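Local coordinates for protein amidohydrolase (Thermotoga maritima, PDB 3OOQ) that is a putative metal-dependent hydrolase of the amidohydrolase superfamily, with a TIM-barrel fold and possibly allantoinase activity, at residues L333-L336 with T337-A341; L303-H307 with P308-L312. All blocks are in the same frame, centred on the assembly; numbering follows the deposited sequence.

Followed from the N terminus, the chain reaches interaction 2 as it leaves strand 301-303; here residues 303-307 fold back against 308-312 in a tight loop that leads on to helix 315-321. Interaction 1 comes later and closes a second short turn, between helix 329-334 and helix 338-343. The two follow one another in series and neither nest nor cross, with centres about 15 Å apart. They nevertheless meet: Leu303 N lies 3.0 Å from Ile335 O, a probable hydrogen bond, and Leu336 packs near the backbone of Leu303. The interhelical turn is thereby joined to the end of strand 301-303, whose following loop faces residues of strand 54-64.

Interaction 1 of 2, residues L333-L336 with T337-A341; sequences LKIL and TVNPA
Thr337 holds OG1 between its own backbone N and carbonyl carbon (chi1 51°), which turns the hydroxyl back over Leu333 O, while Asn339, with CG anti to its carbonyl carbon, carries its amide past Ile335. OG1 donates to Leu333 O at 2.6 Å from above the carbonyl plane, and Leu336 N reaches the same oxygen from the opposite face. Lys334 O is gripped similarly: Thr337 N, 3.0 Å away, closes a type I turn on one face, and Asn339 N binds at 3.1 Å from the other. A valine in place of this threonine would probably leave Leu333 O with one donor fewer and the turn less firmly tied to the preceding helix. Asn339 ND2 passes 3.7 Å from Ile335 CG2 on its way to a hydrogen bond with Ile301 O. The Pro340 ring packs against the turn, with CD 3.3 Å from Ile335 O and CG 3.5 Å from Leu336 C. Val338 CG1 lies alongside Lys334 CB, the two side chains pointing the same way. Thr337 takes the N-cap position of helix 338-343, though its side chain makes no capping bond, and opens the Thr-Val-Asn-Pro-Ala sequence, a version of the T-x-N-P-A motif recurrent in the amidohydrolase family.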
loop_
_atom_site.group_PDB
_atom_site.type_symbol
_atom_site.label_atom_id
_atom_site.label_comp_id
_atom_site.label_asym_id
_atom_site.label_seq_id
_atom_site.Cartn_x
_atom_site.Cartn_y
_atom_site.Cartn_z
ATOM N N LEU F 333 -8.015 -12.941 -50.696
ATOM C CA LEU F 333 -8.126 -14.381 -50.474
ATOM C C LEU F 333 -6.772 -15.011 -50.160
ATOM O O LEU F 333 -6.663 -15.806 -49.219
ATOM C CB LEU F 333 -8.808 -15.072 -51.665
ATOM C CG LEU F 333 -10.288 -14.748 -51.784
ATOM C CD1 LEU F 333 -10.853 -15.221 -53.170
ATOM C CD2 LEU F 333 -11.012 -15.418 -50.634
ATOM N N LYS F 334 -5.744 -14.626 -50.922
ATOM C CA LYS F 334 -4.375 -15.140 -50.720
ATOM C C LYS F 334 -3.824 -14.796 -49.323
ATOM O O LYS F 334 -3.170 -15.623 -48.685
ATOM C CB LYS F 334 -3.399 -14.598 -51.777
ATOM C CG LYS F 334 -3.661 -15.030 -53.199
ATOM C CD LYS F 334 -2.561 -14.548 -54.149
ATOM C CE LYS F 334 -2.877 -14.979 -55.602
ATOM N NZ LYS F 334 -1.692 -14.893 -56.513
ATOM N N ILE F 335 -4.080 -13.579 -48.854
ATOM C CA ILE F 335 -3.564 -13.178 -47.531
ATOM C C ILE F 335 -4.303 -13.861 -46.372
ATOM O O ILE F 335 -3.919 -13.721 -45.193
ATOM C CB ILE F 335 -3.506 -11.646 -47.348
ATOM C CG1 ILE F 335 -4.903 -11.033 -47.242
ATOM C CG2 ILE F 335 -2.697 -11.013 -48.456
ATOM C CD1 ILE F 335 -4.884 -9.510 -46.935
ATOM N N LEU F 336 -5.364 -14.588 -46.713
ATOM C CA LEU F 336 -6.092 -15.404 -45.757
ATOM C C LEU F 336 -5.739 -16.885 -45.829
ATOM O O LEU F 336 -6.152 -17.670 -44.950
ATOM C CB LEU F 336 -7.593 -15.229 -45.940
ATOM C CG LEU F 336 -8.187 -13.865 -45.578
ATOM C CD1 LEU F 336 -9.675 -13.838 -45.979
ATOM C CD2 LEU F 336 -7.995 -13.540 -44.081
ATOM N N THR F 337 -4.970 -17.257 -46.858
ATOM C CA THR F 337 -4.733 -18.670 -47.195
ATOM C C THR F 337 -3.246 -19.012 -47.442
ATOM O O THR F 337 -2.520 -19.348 -46.496
ATOM C CB THR F 337 -5.637 -19.105 -48.383
ATOM O OG1 THR F 337 -5.492 -18.154 -49.444
ATOM C CG2 THR F 337 -7.125 -19.152 -47.962
ATOM N N VAL F 338 -2.795 -18.918 -48.697
ATOM C CA VAL F 338 -1.446 -19.330 -49.082
ATOM C C VAL F 338 -0.329 -18.459 -48.469
ATOM O O VAL F 338 0.702 -18.978 -48.059
ATOM C CB VAL F 338 -1.300 -19.435 -50.653
ATOM C CG1 VAL F 338 -1.571 -18.094 -51.346
ATOM C CG2 VAL F 338 0.092 -19.980 -51.057
ATOM N N ASN F 339 -0.524 -17.145 -48.420
ATOM C CA ASN F 339 0.463 -16.241 -47.775
ATOM C C ASN F 339 0.717 -16.561 -46.287
ATOM O O ASN F 339 1.866 -16.802 -45.915
ATOM C CB ASN F 339 0.065 -14.770 -47.953
ATOM C CG ASN F 339 0.242 -14.269 -49.374
ATOM O OD1 ASN F 339 0.339 -15.052 -50.316
ATOM N ND2 ASN F 339 0.276 -12.939 -49.538
ATOM N N PRO F 340 -0.343 -16.581 -45.428
ATOM C CA PRO F 340 -0.107 -17.034 -44.050
ATOM C C PRO F 340 0.527 -18.421 -44.008
ATOM O O PRO F 340 1.497 -18.607 -43.281
ATOM C CB PRO F 340 -1.506 -17.060 -43.410
ATOM C CG PRO F 340 -2.484 -16.875 -44.541
ATOM C CD PRO F 340 -1.737 -16.141 -45.623
ATOM N N ALA F 341 0.023 -19.370 -44.810
ATOM C CA ALA F 341 0.679 -20.688 -44.914
ATOM C C ALA F 341 2.198 -20.565 -45.146
ATOM O O ALA F 341 3.010 -21.249 -44.508
ATOM C CB ALA F 341 0.039 -21.523 -46.021
#

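Interaction 2 of 2, residues L303-H307 with P308-L312; sequences LMCDH and PVIPL
Leu312 N donates to His307 ND1 at 2.8 Å with an N-H...N angle of 152°, arriving at the edge of the imidazole close to its plane, so that ND1 serves as an acceptor and the ring's rotation is restrained. Two backbone bonds also close the loop: Val309 N to Asp306 O at 3.0 Å, and Ile310 N to Cys305 O at 3.2 Å, the latter noticeably bent. The first closes a type VIa turn, with His307 and the cis Pro308 at its two central positions. With chi1 at 178°, CG of His307 stands beside its own carbonyl carbon, which sets the imidazole against the proline that follows; Pro308 CA sits over one ring face at 3.9 Å from the centroid, a CH-pi contact. The loop follows strand 301-303 of the TIM barrel, where amidohydrolases commonly carry a metal-site aspartate; the position of Asp306, in touch with His63, His65 and His251, is consistent with such a role here. Asp306 OD2 also approaches Val309 CG2, to 3.7 Å, the two side chains meeting at a slant. A CA-H...O contact from His307 CA to Ile310 O further closes the loop. Cys305 CB meets Ile310 CB at 4.0 Å, and SG reaches toward Leu312 CD1 at 4.2 Å. At the subunit boundary Phe277 of the second subunit meets the His307 ring, planes about 85° apart, and also packs on Pro308.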
loop_
_atom_site.group_PDB
_atom_site.type_symbol
_atom_site.label_atom_id
_atom_site.label_comp_id
_atom_site.label_asym_id
_atom_site.label_seq_id
_atom_site.Cartn_x
_atom_site.Cartn_y
_atom_site.Cartn_z
ATOM N N LEU F 303 -3.095 -11.567 -43.336
ATOM C CA LEU F 303 -4.046 -10.809 -42.542
ATOM C C LEU F 303 -4.507 -11.593 -41.308
ATOM O O LEU F 303 -5.019 -12.715 -41.437
ATOM C CB LEU F 303 -5.243 -10.394 -43.398
ATOM C CG LEU F 303 -6.376 -9.596 -42.738
ATOM C CD1 LEU F 303 -5.892 -8.253 -42.159
ATOM C CD2 LEU F 303 -7.512 -9.380 -43.734
HETATM N N MSE F 304 -4.352 -10.977 -40.129
HETATM C CA MSE F 304 -4.824 -11.544 -38.859
HETATM C C MSE F 304 -6.045 -10.807 -38.320
HETATM O O MSE F 304 -6.244 -9.627 -38.606
HETATM C CB MSE F 304 -3.717 -11.507 -37.786
HETATM C CG MSE F 304 -3.403 -10.104 -37.250
HETATM SE SE MSE F 304 -2.401 -10.161 -35.585
HETATM C CE MSE F 304 -0.601 -9.880 -36.338
ATOM N N CYS F 305 -6.834 -11.514 -37.512
ATOM C CA CYS F 305 -7.854 -10.893 -36.676
ATOM C C CYS F 305 -7.268 -10.442 -35.343
ATOM O O CYS F 305 -7.890 -9.647 -34.623
ATOM C CB CYS F 305 -8.984 -11.894 -36.408
ATOM S SG CYS F 305 -10.029 -12.160 -37.851
ATOM N N ASP F 306 -6.079 -10.953 -35.018
ATOM C CA ASP F 306 -5.519 -10.856 -33.654
ATOM C C ASP F 306 -6.569 -11.266 -32.615
ATOM O O ASP F 306 -6.693 -10.641 -31.546
ATOM C CB ASP F 306 -5.027 -9.439 -33.361
ATOM C CG ASP F 306 -4.081 -9.372 -32.160
ATOM O OD1 ASP F 306 -3.539 -10.413 -31.741
ATOM O OD2 ASP F 306 -3.875 -8.260 -31.652
ATOM N N HIS F 307 -7.319 -12.321 -32.923
ATOM C CA HIS F 307 -8.397 -12.777 -32.036
ATOM C C HIS F 307 -7.878 -12.846 -30.594
ATOM O O HIS F 307 -6.840 -13.457 -30.373
ATOM C CB HIS F 307 -8.905 -14.143 -32.509
ATOM C CG HIS F 307 -9.982 -14.723 -31.648
ATOM N ND1 HIS F 307 -11.307 -14.742 -32.030
ATOM C CD2 HIS F 307 -9.925 -15.326 -30.437
ATOM C CE1 HIS F 307 -12.023 -15.336 -31.088
ATOM N NE2 HIS F 307 -11.207 -15.701 -30.112
ATOM N N PRO F 308 -8.609 -12.265 -29.602
ATOM C CA PRO F 308 -9.980 -11.736 -29.580
ATOM C C PRO F 308 -10.243 -10.276 -29.992
ATOM O O PRO F 308 -11.391 -9.837 -29.929
ATOM C CB PRO F 308 -10.388 -11.931 -28.116
ATOM C CG PRO F 308 -9.109 -11.681 -27.367
ATOM C CD PRO F 308 -8.075 -12.392 -28.227
ATOM N N VAL F 309 -9.229 -9.543 -30.432
ATOM C CA VAL F 309 -9.429 -8.140 -30.811
ATOM C C VAL F 309 -10.542 -8.037 -31.864
ATOM O O VAL F 309 -11.441 -7.193 -31.739
ATOM C CB VAL F 309 -8.119 -7.459 -31.271
ATOM C CG1 VAL F 309 -8.408 -6.071 -31.816
ATOM C CG2 VAL F 309 -7.103 -7.389 -30.097
ATOM N N ILE F 310 -10.469 -8.913 -32.869
ATOM C CA ILE F 310 -11.569 -9.179 -33.799
ATOM C C ILE F 310 -11.854 -10.668 -33.731
ATOM O O ILE F 310 -10.932 -11.479 -33.821
ATOM C CB ILE F 310 -11.219 -8.793 -35.267
ATOM C CG1 ILE F 310 -10.816 -7.308 -35.353
ATOM C CG2 ILE F 310 -12.378 -9.117 -36.232
ATOM C CD1 ILE F 310 -9.989 -6.993 -36.596
ATOM N N PRO F 311 -13.128 -11.050 -33.540
ATOM C CA PRO F 311 -13.359 -12.486 -33.437
ATOM C C PRO F 311 -12.955 -13.182 -34.741
ATOM O O PRO F 311 -13.207 -12.668 -35.824
ATOM C CB PRO F 311 -14.866 -12.597 -33.195
ATOM C CG PRO F 311 -15.260 -11.280 -32.605
ATOM C CD PRO F 311 -14.331 -10.256 -33.230
ATOM N N LEU F 312 -12.334 -14.346 -34.608
ATOM C CA LEU F 312 -11.858 -15.109 -35.722
ATOM C C LEU F 312 -12.995 -15.460 -36.674
ATOM O O LEU F 312 -12.807 -15.456 -37.901
ATOM C CB LEU F 312 -11.155 -16.365 -35.204
ATOM C CG LEU F 312 -10.206 -17.103 -36.137
ATOM C CD1 LEU F 312 -9.173 -16.169 -36.766
ATOM C CD2 LEU F 312 -9.530 -18.204 -35.357
#